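Local atomic coordinates of esterase (Rhizomucor miehei CAU432, PDB entry 4WY8), a protein that hydrolyses carboxylic ester bonds as a carboxylesterase, probably through a serine nucleophile of the alpha/beta hydrolase fold. Residues E106-A111 with L307-V311. Residues are numbered along the deposited sequence; the frame is centred on the assembly and turned at random.
Sequences ELTVRA and LDHIV
Val311 sets its two methyls against the last turn of helix 101-111. With CG1 anti to the backbone N (chi1 170°), the methyls spread over Arg110 and Ala111: Val311 CG1 lies 3.7 Å from the backbone O of Arg110, while Val311 CG2 reaches the CB of Ala111 at 4.1 Å. Alanine suits this spot, its lone methyl being consistent with the close approach of the backbones, 5.5 Å between the CA atoms of Ala111 and Val311. Leu107 brings CD1 to the CG2 methyls of Ile310 and Val311, and Leu307 extends CD1 to the CB of Glu106 (3.7 Å), its own CB lying over one face of the Arg110 guanidinium. Arg110 sends NH1 to Asp308 OD1 (2.7 Å), a bent bond (137°) arriving from above the carboxylate plane. Arg110 NE donates to Glu106 OE1 (2.9 Å), one turn back, in the guanidinium plane, and NH2 adds a weak bond to the same oxygen. Lys316 of the second subunit pairs with Asp308 OD2. Segments 106-111 and 307-311, their axes crossing at -48°, thus join two helices of the alpha/beta hydrolase fold by aliphatic packing bordered by a salt-bridge network. The shared arginine probably eases repulsion between the two carboxylates, and the network carries on into the dimer interface.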
loop_
_atom_site.group_PDB
_atom_site.type_symbol
_atom_site.label_atom_id
_atom_site.label_comp_id
_atom_site.label_asym_id
_atom_site.label_seq_id
_atom_site.Cartn_x
_atom_site.Cartn_y
_atom_site.Cartn_z
ATOM N N GLU A 106 -10.752 -1.302 -15.231
ATOM C CA GLU A 106 -10.830 -0.696 -13.880
ATOM C C GLU A 106 -9.805 0.429 -13.672
ATOM O O GLU A 106 -10.117 1.476 -13.125
ATOM C CB GLU A 106 -10.636 -1.767 -12.795
ATOM C CG GLU A 106 -11.845 -2.678 -12.569
ATOM C CD GLU A 106 -13.068 -1.973 -11.956
ATOM O OE1 GLU A 106 -12.937 -0.868 -11.370
ATOM O OE2 GLU A 106 -14.176 -2.553 -12.046
ATOM N N LEU A 107 -8.571 0.188 -14.086
ATOM C CA LEU A 107 -7.522 1.196 -13.980
ATOM C C LEU A 107 -7.902 2.448 -14.783
ATOM O O LEU A 107 -7.760 3.578 -14.333
ATOM C CB LEU A 107 -6.204 0.607 -14.482
ATOM C CG LEU A 107 -4.957 1.491 -14.390
ATOM C CD1 LEU A 107 -4.625 1.937 -12.932
ATOM C CD2 LEU A 107 -3.772 0.781 -15.049
ATOM N N THR A 108 -8.401 2.217 -15.984
ATOM C CA THR A 108 -8.864 3.281 -16.854
ATOM C C THR A 108 -9.868 4.168 -16.155
ATOM O O THR A 108 -9.678 5.396 -16.116
ATOM C CB THR A 108 -9.511 2.725 -18.130
ATOM O OG1 THR A 108 -8.539 1.980 -18.887
ATOM C CG2 THR A 108 -10.093 3.871 -18.960
ATOM N N VAL A 109 -10.931 3.589 -15.587
ATOM C CA VAL A 109 -11.945 4.498 -15.026
ATOM C C VAL A 109 -11.597 5.010 -13.636
ATOM O O VAL A 109 -12.025 6.110 -13.245
ATOM C CB VAL A 109 -13.345 3.849 -14.958
ATOM C CG1 VAL A 109 -13.776 3.388 -16.364
ATOM C CG2 VAL A 109 -13.332 2.663 -14.003
ATOM N N ARG A 110 -10.800 4.262 -12.881
ATOM C CA ARG A 110 -10.440 4.742 -11.549
ATOM C C ARG A 110 -9.403 5.860 -11.643
ATOM O O ARG A 110 -9.469 6.818 -10.908
ATOM C CB ARG A 110 -9.923 3.608 -10.673
ATOM C CG ARG A 110 -11.000 2.589 -10.301
ATOM C CD ARG A 110 -10.436 1.541 -9.355
ATOM N NE ARG A 110 -11.225 0.309 -9.340
ATOM C CZ ARG A 110 -11.238 -0.561 -8.331
ATOM N NH1 ARG A 110 -10.512 -0.327 -7.236
ATOM N NH2 ARG A 110 -11.962 -1.675 -8.424
ATOM N N ALA A 111 -8.451 5.738 -12.557
ATOM C CA ALA A 111 -7.409 6.752 -12.687
ATOM C C ALA A 111 -7.863 7.890 -13.592
ATOM O O ALA A 111 -7.249 8.954 -13.603
ATOM C CB ALA A 111 -6.116 6.130 -13.231
ATOM N N LEU A 307 -5.493 -1.673 -6.724
ATOM C CA LEU A 307 -5.730 -0.664 -7.768
ATOM C C LEU A 307 -6.043 0.726 -7.193
ATOM O O LEU A 307 -5.592 1.737 -7.741
ATOM C CB LEU A 307 -6.854 -1.101 -8.705
ATOM C CG LEU A 307 -6.477 -2.216 -9.678
ATOM C CD1 LEU A 307 -7.590 -2.335 -10.685
ATOM C CD2 LEU A 307 -5.171 -1.908 -10.390
ATOM N N ASP A 308 -6.812 0.797 -6.107
ATOM C CA ASP A 308 -7.059 2.100 -5.481
ATOM C C ASP A 308 -5.742 2.749 -4.979
ATOM O O ASP A 308 -5.524 3.968 -5.096
ATOM C CB ASP A 308 -8.060 1.954 -4.326
ATOM C CG ASP A 308 -9.489 1.673 -4.815
ATOM O OD1 ASP A 308 -9.800 1.963 -6.005
ATOM O OD2 ASP A 308 -10.296 1.152 -3.997
ATOM N N HIS A 309 -4.868 1.910 -4.437
ATOM C CA HIS A 309 -3.539 2.334 -4.023
ATOM C C HIS A 309 -2.697 2.876 -5.180
ATOM O O HIS A 309 -2.144 3.990 -5.109
ATOM C CB HIS A 309 -2.840 1.163 -3.367
ATOM C CG HIS A 309 -1.506 1.501 -2.806
ATOM N ND1 HIS A 309 -0.713 0.570 -2.181
ATOM C CD2 HIS A 309 -0.833 2.677 -2.759
ATOM C CE1 HIS A 309 0.398 1.160 -1.760
ATOM N NE2 HIS A 309 0.350 2.432 -2.104
ATOM N N ILE A 310 -2.598 2.086 -6.244
ATOM C CA ILE A 310 -1.887 2.501 -7.447
ATOM C C ILE A 310 -2.409 3.835 -7.963
ATOM O O ILE A 310 -1.636 4.708 -8.346
ATOM C CB ILE A 310 -2.019 1.438 -8.566
ATOM C CG1 ILE A 310 -1.205 0.185 -8.203
ATOM C CG2 ILE A 310 -1.540 1.970 -9.913
ATOM C CD1 ILE A 310 -1.490 -0.982 -9.112
ATOM N N VAL A 311 -3.727 3.996 -7.961
ATOM C CA VAL A 311 -4.313 5.231 -8.432
ATOM C C VAL A 311 -3.943 6.405 -7.531
ATOM O O VAL A 311 -3.610 7.481 -8.035
ATOM C CB VAL A 311 -5.838 5.102 -8.534
ATOM C CG1 VAL A 311 -6.487 6.484 -8.801
ATOM C CG2 VAL A 311 -6.180 4.112 -9.628
#